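Local atomic coordinates of Nab2p (Saccharomyces cerevisiae YJM1574, PDB entry 5L2L), a protein that binds the poly(A) tails of mRNAs through CCCH zinc fingers, protecting them from exosome degradation and helping to control tail length and nuclear export. Residues K18-K21 / Y22-R26; A35-R39 / I40-F44; V56-N60 / I61-F65. All blocks are in the same frame, centred on the assembly; numbering follows the deposited sequence.

Interaction 1: residues K18-K21 / Y22-R26; sequences KRCK and YRHAR. With ZN (zinc ion), chain S; nucleotides of chain C.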
# COMPACT_ATOMS: atom_id res chain seq x y z
N LYS F 18 3.18 -6.98 7.51
CA LYS F 18 4.55 -7.35 7.87
C LYS F 18 4.63 -8.65 8.67
O LYS F 18 5.72 -9.22 8.78
CB LYS F 18 5.19 -6.24 8.69
CG LYS F 18 5.50 -4.97 7.90
CD LYS F 18 6.84 -5.11 7.18
CE LYS F 18 7.48 -3.76 6.86
NZ LYS F 18 6.66 -2.94 5.96
N ARG F 19 3.51 -9.14 9.20
CA ARG F 19 3.47 -10.39 9.97
C ARG F 19 2.86 -11.56 9.18
O ARG F 19 2.59 -12.61 9.77
CB ARG F 19 2.71 -10.17 11.28
CG ARG F 19 3.25 -8.99 12.10
CD ARG F 19 2.65 -8.93 13.51
NE ARG F 19 3.30 -9.84 14.45
CZ ARG F 19 2.68 -10.78 15.17
NH1 ARG F 19 1.37 -10.97 15.09
NH2 ARG F 19 3.39 -11.52 16.01
N CYS F 20 2.67 -11.41 7.87
CA CYS F 20 1.98 -12.44 7.09
C CYS F 20 2.72 -13.78 7.13
O CYS F 20 3.92 -13.85 6.85
CB CYS F 20 1.82 -11.97 5.64
SG CYS F 20 0.75 -13.06 4.63
N LYS F 21 1.97 -14.86 7.41
CA LYS F 21 2.54 -16.20 7.50
C LYS F 21 2.43 -17.02 6.22
O LYS F 21 2.94 -18.14 6.18
CB LYS F 21 1.89 -16.97 8.66
CG LYS F 21 0.43 -17.31 8.49
CD LYS F 21 -0.07 -18.08 9.72
CE LYS F 21 -1.52 -18.49 9.59
NZ LYS F 21 -1.94 -19.42 10.69
N TYR F 22 1.84 -16.47 5.15
CA TYR F 22 1.47 -17.27 3.98
C TYR F 22 2.51 -17.17 2.85
O TYR F 22 3.48 -16.40 2.91
CB TYR F 22 0.07 -16.83 3.51
CG TYR F 22 -1.01 -17.08 4.54
CD1 TYR F 22 -1.42 -18.38 4.84
CD2 TYR F 22 -1.59 -16.04 5.25
CE1 TYR F 22 -2.40 -18.62 5.79
CE2 TYR F 22 -2.58 -16.28 6.21
CZ TYR F 22 -2.98 -17.57 6.46
OH TYR F 22 -3.95 -17.81 7.40
N ARG F 23 2.31 -17.99 1.81
CA ARG F 23 3.22 -18.03 0.65
C ARG F 23 2.84 -16.95 -0.36
O ARG F 23 1.66 -16.72 -0.63
CB ARG F 23 3.18 -19.39 -0.06
CG ARG F 23 3.89 -20.53 0.67
CD ARG F 23 4.35 -21.68 -0.31
NE ARG F 23 3.24 -22.53 -0.73
CZ ARG F 23 3.35 -23.66 -1.43
NH1 ARG F 23 4.55 -24.12 -1.80
NH2 ARG F 23 2.26 -24.33 -1.75
N HIS F 24 3.87 -16.31 -0.94
CA HIS F 24 3.70 -15.19 -1.86
C HIS F 24 4.28 -15.51 -3.24
O HIS F 24 5.48 -15.79 -3.37
CB HIS F 24 4.35 -13.92 -1.29
CG HIS F 24 3.74 -13.46 -0.00
ND1 HIS F 24 4.14 -13.94 1.22
CD2 HIS F 24 2.71 -12.60 0.25
CE1 HIS F 24 3.40 -13.38 2.18
NE2 HIS F 24 2.52 -12.57 1.61
N ALA F 25 3.43 -15.43 -4.26
CA ALA F 25 3.88 -15.64 -5.64
C ALA F 25 4.54 -14.38 -6.20
O ALA F 25 4.01 -13.27 -6.05
CB ALA F 25 2.69 -16.07 -6.51
N ARG F 26 5.68 -14.56 -6.87
CA ARG F 26 6.36 -13.49 -7.61
C ARG F 26 6.42 -13.78 -9.10
O ARG F 26 7.05 -13.01 -9.85
CB ARG F 26 7.79 -13.27 -7.08
CG ARG F 26 7.83 -12.97 -5.62
CD ARG F 26 9.10 -12.24 -5.22
NE ARG F 26 10.34 -12.90 -5.63
CZ ARG F 26 10.85 -13.97 -5.02
NH1 ARG F 26 10.22 -14.52 -4.00
NH2 ARG F 26 11.98 -14.49 -5.45
ZN ZN S . 0.75 -11.96 2.56
P A C 3 -5.56 -15.40 9.59
OP1 A C 3 -4.10 -15.59 9.83
OP2 A C 3 -6.53 -16.36 10.19
O5' A C 3 -5.98 -13.92 10.01
C5' A C 3 -5.01 -12.97 10.45
C4' A C 3 -4.64 -11.99 9.36
O4' A C 3 -4.25 -12.77 8.18
C3' A C 3 -5.78 -11.06 8.91
O3' A C 3 -5.29 -9.74 8.57
C2' A C 3 -6.34 -11.79 7.68
O2' A C 3 -7.01 -10.95 6.76
C1' A C 3 -5.07 -12.40 7.08
N9 A C 3 -5.28 -13.58 6.20
C8 A C 3 -6.05 -14.71 6.39
N7 A C 3 -6.02 -15.57 5.37
C5 A C 3 -5.18 -14.96 4.43
C6 A C 3 -4.73 -15.33 3.13
N6 A C 3 -5.04 -16.45 2.48
N1 A C 3 -3.89 -14.47 2.49
C2 A C 3 -3.54 -13.34 3.11
N3 A C 3 -3.90 -12.89 4.30
C4 A C 3 -4.73 -13.74 4.94
P A C 7 3.44 -4.07 14.88
OP1 A C 7 3.39 -5.29 14.04
OP2 A C 7 2.18 -3.31 15.13
O5' A C 7 4.12 -4.43 16.27
C5' A C 7 3.47 -5.29 17.21
C4' A C 7 4.46 -5.90 18.17
O4' A C 7 3.75 -6.79 19.06
C3' A C 7 5.54 -6.74 17.52
O3' A C 7 6.70 -6.71 18.36
C2' A C 7 4.91 -8.14 17.52
O2' A C 7 5.82 -9.21 17.42
C1' A C 7 4.19 -8.14 18.86
N9 A C 7 3.00 -8.99 18.98
C8 A C 7 2.76 -9.92 19.97
N7 A C 7 1.57 -10.46 19.93
C5 A C 7 0.96 -9.80 18.86
C6 A C 7 -0.33 -9.91 18.29
N6 A C 7 -1.25 -10.75 18.75
N1 A C 7 -0.64 -9.14 17.23
C2 A C 7 0.31 -8.29 16.77
N3 A C 7 1.55 -8.10 17.23
C4 A C 7 1.81 -8.89 18.28
O HOH W 1 5.26 -15.47 4.80
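Tyr22 holds its ring between the aliphatic chain of Lys21 and the adenine of A3 of chain C. Lys21 and Tyr22 point the same way, and Lys21 CG sits 3.8 Å from the centroid of the Tyr22 ring, 7° off the ring normal, a CH-pi contact over the face. With CG set between its own N and carbonyl carbon (chi1 67°), Lys21 then runs on fully extended and brings CE to 3.3 Å from Tyr22 OH. The base covers the opposite face, offset toward the rim, where Tyr22 CE2 lies 3.4 Å from C5 of A3. Tyr22 OH also gives a weak hydrogen bond to OP1 of A3 (3.3 Å), while Arg19 lays its guanidinium over another base, that of A7 of chain C. At the ring edge Cys20 SG makes a sulfur-aromatic contact, 3.8 Å from Tyr22 CD2. The Tyr22 amide turns to the same sulfur in a weak but nearly straight hydrogen bond (N to SG 3.6 Å, 165°), and one water donates to the carbonyl oxygens of both Cys20 and Tyr22. Arg23 points away from Lys18-Lys21, its guanidinium donating to the backbone oxygens of Leu6 and Arg39. His24 returns to the metal: its NE2 binds zinc at 2.1 Å and Cys20 SG binds it at 2.3 Å, with Cys9 and Cys15 as the remaining ligands. Cys20 SG consequently also lies at the imidazole edge. Farther on, the backbone of Arg26 pairs with that of Leu43. The same short loop that closes this CCCH zinc site turns the tyrosine face to an adenine. Cys20 thus serves metal, amide and ring edge at once; the zinc and the amide proton would probably help to stabilise its thiolate.

Interaction 2: residues A35-R39 / I40-F44; sequences ANCTR and IDCLF. With ZN (zinc ion), chain T; nucleotides of chain H.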
# COMPACT_ATOMS: atom_id res chain seq x y z
N ALA F 35 -1.37 -27.62 -6.07
CA ALA F 35 -1.68 -27.59 -4.65
C ALA F 35 -0.89 -28.63 -3.85
O ALA F 35 -0.96 -28.61 -2.61
CB ALA F 35 -3.18 -27.80 -4.45
N ASN F 36 -0.13 -29.50 -4.51
CA ASN F 36 0.70 -30.48 -3.82
C ASN F 36 2.13 -29.98 -3.56
O ASN F 36 2.94 -30.73 -3.00
CB ASN F 36 0.74 -31.77 -4.63
CG ASN F 36 -0.62 -32.42 -4.73
OD1 ASN F 36 -1.39 -32.41 -3.76
ND2 ASN F 36 -0.95 -32.97 -5.89
N CYS F 37 2.45 -28.74 -3.94
CA CYS F 37 3.79 -28.20 -3.70
C CYS F 37 4.03 -27.98 -2.21
O CYS F 37 3.23 -27.31 -1.54
CB CYS F 37 3.98 -26.88 -4.45
SG CYS F 37 5.64 -26.17 -4.26
N THR F 38 5.14 -28.51 -1.68
CA THR F 38 5.47 -28.35 -0.27
C THR F 38 6.72 -27.50 -0.01
O THR F 38 7.24 -27.50 1.12
CB THR F 38 5.66 -29.71 0.40
OG1 THR F 38 6.65 -30.46 -0.31
CG2 THR F 38 4.37 -30.49 0.43
N ARG F 39 7.23 -26.78 -1.01
CA ARG F 39 8.39 -25.91 -0.82
C ARG F 39 7.95 -24.57 -0.22
O ARG F 39 7.21 -23.81 -0.86
CB ARG F 39 9.12 -25.68 -2.15
CG ARG F 39 10.27 -24.68 -2.03
CD ARG F 39 11.12 -24.53 -3.29
NE ARG F 39 12.11 -23.47 -3.07
CZ ARG F 39 13.17 -23.22 -3.82
NH1 ARG F 39 13.45 -23.94 -4.90
NH2 ARG F 39 13.98 -22.22 -3.46
N ILE F 40 8.42 -24.26 0.98
CA ILE F 40 7.77 -23.17 1.73
C ILE F 40 8.06 -21.79 1.12
O ILE F 40 7.22 -20.87 1.23
CB ILE F 40 8.18 -23.26 3.22
CG1 ILE F 40 7.32 -22.33 4.10
CG2 ILE F 40 9.65 -22.94 3.40
CD1 ILE F 40 5.80 -22.69 4.11
N ASP F 41 9.19 -21.61 0.44
CA ASP F 41 9.52 -20.34 -0.20
C ASP F 41 9.28 -20.35 -1.72
O ASP F 41 9.80 -19.47 -2.43
CB ASP F 41 10.98 -19.97 0.09
CG ASP F 41 11.96 -20.92 -0.58
OD1 ASP F 41 11.65 -22.12 -0.68
OD2 ASP F 41 13.04 -20.46 -0.99
N CYS F 42 8.50 -21.29 -2.24
CA CYS F 42 8.23 -21.35 -3.68
C CYS F 42 7.61 -20.04 -4.17
O CYS F 42 6.66 -19.52 -3.57
CB CYS F 42 7.30 -22.52 -4.00
SG CYS F 42 7.03 -22.82 -5.79
N LEU F 43 8.13 -19.51 -5.29
CA LEU F 43 7.68 -18.22 -5.81
C LEU F 43 6.62 -18.33 -6.91
O LEU F 43 6.15 -17.29 -7.39
CB LEU F 43 8.88 -17.40 -6.32
CG LEU F 43 9.75 -17.89 -7.47
CD1 LEU F 43 9.07 -17.73 -8.85
CD2 LEU F 43 11.08 -17.12 -7.43
N PHE F 44 6.26 -19.54 -7.32
CA PHE F 44 5.28 -19.74 -8.39
C PHE F 44 3.86 -19.79 -7.81
O PHE F 44 3.66 -19.92 -6.61
CB PHE F 44 5.64 -21.01 -9.17
CG PHE F 44 6.95 -20.90 -9.91
CD1 PHE F 44 7.01 -20.33 -11.17
CD2 PHE F 44 8.15 -21.32 -9.32
CE1 PHE F 44 8.23 -20.19 -11.84
CE2 PHE F 44 9.35 -21.18 -9.98
CZ PHE F 44 9.39 -20.62 -11.25
ZN ZN T . 5.33 -24.43 -5.81
P A H 10 18.25 -19.88 -10.35
OP1 A H 10 19.27 -19.39 -9.39
OP2 A H 10 18.65 -20.10 -11.77
O5' A H 10 17.63 -21.22 -9.76
C5' A H 10 17.65 -22.44 -10.49
C4' A H 10 16.32 -23.15 -10.41
O4' A H 10 15.71 -22.90 -9.11
C3' A H 10 15.30 -22.72 -11.45
O3' A H 10 14.49 -23.84 -11.83
C2' A H 10 14.44 -21.72 -10.68
O2' A H 10 13.15 -21.52 -11.21
C1' A H 10 14.41 -22.37 -9.30
N9 A H 10 14.08 -21.47 -8.19
C8 A H 10 14.84 -20.45 -7.67
N7 A H 10 14.29 -19.82 -6.67
C5 A H 10 13.06 -20.44 -6.50
C6 A H 10 12.00 -20.25 -5.59
N6 A H 10 11.98 -19.31 -4.63
N1 A H 10 10.92 -21.05 -5.69
C2 A H 10 10.92 -22.01 -6.64
N3 A H 10 11.86 -22.30 -7.55
C4 A H 10 12.92 -21.47 -7.43
P A H 11 14.68 -24.56 -13.26
OP1 A H 11 13.93 -25.84 -13.24
OP2 A H 11 16.12 -24.51 -13.59
O5' A H 11 13.93 -23.60 -14.28
C5' A H 11 13.63 -24.02 -15.61
C4' A H 11 12.38 -23.37 -16.12
O4' A H 11 11.24 -23.87 -15.36
C3' A H 11 12.34 -21.86 -15.97
O3' A H 11 11.54 -21.30 -17.02
C2' A H 11 11.65 -21.68 -14.62
O2' A H 11 11.06 -20.41 -14.43
C1' A H 11 10.62 -22.80 -14.66
N9 A H 11 10.21 -23.32 -13.35
C8 A H 11 11.00 -23.65 -12.28
N7 A H 11 10.34 -24.14 -11.25
C5 A H 11 9.02 -24.14 -11.68
C6 A H 11 7.83 -24.54 -11.06
N6 A H 11 7.75 -25.01 -9.81
N1 A H 11 6.68 -24.42 -11.76
C2 A H 11 6.75 -23.93 -13.01
N3 A H 11 7.80 -23.52 -13.70
C4 A H 11 8.93 -23.66 -12.97
P A H 9 18.32 -13.74 -7.98
OP1 A H 9 19.35 -14.28 -7.07
OP2 A H 9 18.70 -12.94 -9.17
O5' A H 9 17.43 -14.97 -8.50
C5' A H 9 17.35 -16.18 -7.76
C4' A H 9 16.68 -17.29 -8.55
O4' A H 9 15.25 -17.03 -8.66
C3' A H 9 17.17 -17.48 -9.97
O3' A H 9 17.01 -18.86 -10.33
C2' A H 9 16.18 -16.64 -10.78
O2' A H 9 16.09 -17.01 -12.14
C1' A H 9 14.89 -16.92 -10.03
N9 A H 9 13.84 -15.90 -10.10
C8 A H 9 13.82 -14.74 -9.37
N7 A H 9 12.74 -14.01 -9.53
C5 A H 9 11.97 -14.78 -10.39
C6 A H 9 10.70 -14.54 -10.94
N6 A H 9 9.98 -13.45 -10.65
N1 A H 9 10.20 -15.48 -11.77
C2 A H 9 10.93 -16.58 -12.01
N3 A H 9 12.15 -16.91 -11.56
C4 A H 9 12.62 -15.95 -10.74
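The guanidinium of Arg39 lies flat over the adenine of A10 of chain H, with NH1 3.5 Å from N3 of that base, and meets the carboxylate of Asp41 at its edge. CG anti to the backbone N (chi1 175°) and a chain extended to NE carry it there. The salt bridge is side-on: NE donates to OD1 of Asp41 (2.8 Å) and NH2 to OD2 (3.2 Å). Both oxygens lie close to the guanidinium plane, although the carboxylate is tilted 33° from it. The ring of Phe44 is covered on one face by A11 of chain H, CE2 coming within 3.4 Å of C5 of the base, and on the other by Leu43 CD1; Cys42 SG and O2' of A10 lie at its edge. A type I beta turn from Arg39 to Cys42 brings Arg39 and Asp41 together, Cys42 N donating to Arg39 O (3.1 Å). Cys37 SG and Cys42 SG bind the zinc, whose other ligands are Cys31 and His46. The backbone reads the Watson-Crick edge of A10: its N6 donates to Asp41 O (3.1 Å), and Leu43 N donates to its N1 (3.2 Å). This pattern matches adenine, while Asp41 fixes the guanidinium's rotation and probably tempers its charge.

Interaction 3: residues V56-N60 / I61-F65; sequences VNCKN and IYCLF. With ZN (zinc ion), chain U; nucleotides of chain G.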
# COMPACT_ATOMS: atom_id res chain seq x y z
N VAL F 56 -17.76 -17.92 -12.98
CA VAL F 56 -17.52 -18.62 -14.23
C VAL F 56 -17.10 -17.67 -15.35
O VAL F 56 -16.51 -18.12 -16.33
CB VAL F 56 -18.77 -19.43 -14.62
CG1 VAL F 56 -19.92 -18.51 -15.04
CG2 VAL F 56 -18.42 -20.44 -15.70
N ASN F 57 -17.37 -16.38 -15.20
CA ASN F 57 -17.06 -15.38 -16.21
C ASN F 57 -15.68 -14.74 -16.06
O ASN F 57 -15.34 -13.84 -16.84
CB ASN F 57 -18.14 -14.30 -16.20
CG ASN F 57 -19.52 -14.85 -16.54
OD1 ASN F 57 -20.47 -14.69 -15.78
ND2 ASN F 57 -19.61 -15.54 -17.66
N CYS F 58 -14.86 -15.18 -15.10
CA CYS F 58 -13.53 -14.59 -14.91
C CYS F 58 -12.63 -14.85 -16.12
O CYS F 58 -12.47 -15.99 -16.54
CB CYS F 58 -12.88 -15.18 -13.65
SG CYS F 58 -11.20 -14.54 -13.28
N LYS F 59 -12.02 -13.78 -16.65
CA LYS F 59 -11.17 -13.88 -17.84
C LYS F 59 -9.70 -13.56 -17.57
O LYS F 59 -8.91 -13.48 -18.53
CB LYS F 59 -11.72 -12.98 -18.95
CG LYS F 59 -13.09 -13.40 -19.49
CD LYS F 59 -13.08 -14.80 -20.09
CE LYS F 59 -14.44 -15.18 -20.68
NZ LYS F 59 -14.43 -16.57 -21.22
N ASN F 60 -9.30 -13.38 -16.31
CA ASN F 60 -7.90 -13.16 -15.95
C ASN F 60 -7.17 -14.51 -15.99
O ASN F 60 -7.37 -15.34 -15.10
CB ASN F 60 -7.82 -12.53 -14.56
CG ASN F 60 -6.39 -12.49 -14.00
OD1 ASN F 60 -5.41 -12.69 -14.72
ND2 ASN F 60 -6.28 -12.25 -12.69
N ILE F 61 -6.33 -14.73 -17.01
CA ILE F 61 -5.73 -16.06 -17.18
C ILE F 61 -4.78 -16.43 -16.04
O ILE F 61 -4.47 -17.62 -15.85
CB ILE F 61 -5.00 -16.20 -18.54
CG1 ILE F 61 -3.77 -15.30 -18.63
CG2 ILE F 61 -5.96 -15.97 -19.72
CD1 ILE F 61 -2.81 -15.76 -19.72
N TYR F 62 -4.34 -15.45 -15.25
CA TYR F 62 -3.43 -15.69 -14.13
C TYR F 62 -4.14 -15.84 -12.79
O TYR F 62 -3.46 -16.04 -11.76
CB TYR F 62 -2.39 -14.56 -14.05
CG TYR F 62 -1.59 -14.36 -15.32
CD1 TYR F 62 -1.02 -15.44 -15.97
CD2 TYR F 62 -1.43 -13.11 -15.87
CE1 TYR F 62 -0.28 -15.28 -17.14
CE2 TYR F 62 -0.69 -12.92 -17.03
CZ TYR F 62 -0.11 -14.00 -17.66
OH TYR F 62 0.61 -13.82 -18.84
N CYS F 63 -5.47 -15.77 -12.76
CA CYS F 63 -6.22 -15.83 -11.50
C CYS F 63 -6.00 -17.15 -10.76
O CYS F 63 -6.18 -18.24 -11.33
CB CYS F 63 -7.72 -15.62 -11.79
SG CYS F 63 -8.78 -15.46 -10.33
N LEU F 64 -5.68 -17.05 -9.46
CA LEU F 64 -5.43 -18.21 -8.60
C LEU F 64 -6.63 -18.62 -7.74
O LEU F 64 -6.52 -19.60 -6.99
CB LEU F 64 -4.23 -17.93 -7.68
CG LEU F 64 -2.89 -17.67 -8.37
CD1 LEU F 64 -1.78 -17.28 -7.38
CD2 LEU F 64 -2.45 -18.90 -9.17
N PHE F 65 -7.76 -17.92 -7.81
CA PHE F 65 -8.94 -18.24 -7.00
C PHE F 65 -9.70 -19.44 -7.61
O PHE F 65 -9.44 -19.86 -8.74
CB PHE F 65 -9.85 -17.00 -6.87
CG PHE F 65 -9.26 -15.88 -6.02
CD1 PHE F 65 -9.46 -15.84 -4.64
CD2 PHE F 65 -8.53 -14.85 -6.61
CE1 PHE F 65 -8.91 -14.83 -3.86
CE2 PHE F 65 -7.99 -13.82 -5.84
CZ PHE F 65 -8.17 -13.82 -4.45
ZN ZN U . -10.93 -15.59 -11.21
P A G 5 -9.88 -6.93 -1.17
OP1 A G 5 -11.35 -6.80 -1.22
OP2 A G 5 -9.30 -8.17 -0.62
O5' A G 5 -9.41 -6.74 -2.67
C5' A G 5 -8.03 -6.62 -3.02
C4' A G 5 -7.75 -7.16 -4.40
O4' A G 5 -7.88 -8.62 -4.39
C3' A G 5 -8.69 -6.67 -5.49
O3' A G 5 -7.98 -6.62 -6.72
C2' A G 5 -9.75 -7.78 -5.53
O2' A G 5 -10.49 -7.87 -6.73
C1' A G 5 -8.90 -9.02 -5.28
N9 A G 5 -9.67 -10.11 -4.66
C8 A G 5 -9.92 -10.30 -3.33
N7 A G 5 -10.68 -11.34 -3.05
C5 A G 5 -10.96 -11.88 -4.30
C6 A G 5 -11.71 -13.00 -4.71
N6 A G 5 -12.34 -13.81 -3.85
N1 A G 5 -11.80 -13.26 -6.04
C2 A G 5 -11.15 -12.45 -6.89
N3 A G 5 -10.40 -11.38 -6.61
C4 A G 5 -10.35 -11.14 -5.30
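Asn60 extends its amide over the turn it opens, OD1 accepting a hydrogen bond from the backbone N of Tyr62 at 3.0 Å. Its CG stands anti to the backbone N (chi1 170°), which carries the amide forward along the chain and places ND2 3.8 Å from CB of Cys63. The donor approaches OD1 from well above the amide plane, 58° out of it. This Asx turn overlaps a type I beta turn in which Cys63 N donates to Asn60 O (3.0 Å). The two bonds tie neighbouring amides, at Tyr62 and Cys63, to one residue. The Tyr62 side chain leads away from Val56-Asn60, with Ile61 CG1 centred over one face of its ring; its OH pairs with Ile61 N of the second subunit, and its ring meets Tyr62 of that subunit at a steep angle. Cys58 and Cys63 converge from the two sides of the turn on the zinc, each SG 2.3 Å from the metal, which leaves the two sulfurs 3.9 Å apart. Phe65 lies beyond, its edge toward Cys63 SG and one face covered by A5 of chain G, with CZ 3.4 Å from C5 of the base. Cys52 and His67 complete the metal site of this CCCH zinc finger, in which a ligand-bearing turn sits beside an aromatic residue that packs against RNA.

The three contacts lie in consecutive CCCH fingers; interactions 2 and 3 span the second and third cysteines of their sites, interaction 1 the third cysteine and the histidine. In each, the aromatic residue two places after the third cysteine faces an adenine. Interaction 1 is a surface contact, whereas interactions 2 and 3 are partly buried, with their cysteines enclosed. Arg23 and Arg26 bond to backbone oxygens of 35-44, joining fingers 5 and 6. Interaction 3 lies across the chain's centre, about 21 and 20 Å, centre to centre, from interactions 1 and 2. A CH-pi contact marks 18-26, a salt bridge 35-44, and an Asx turn 56-65, which also meets the second subunit.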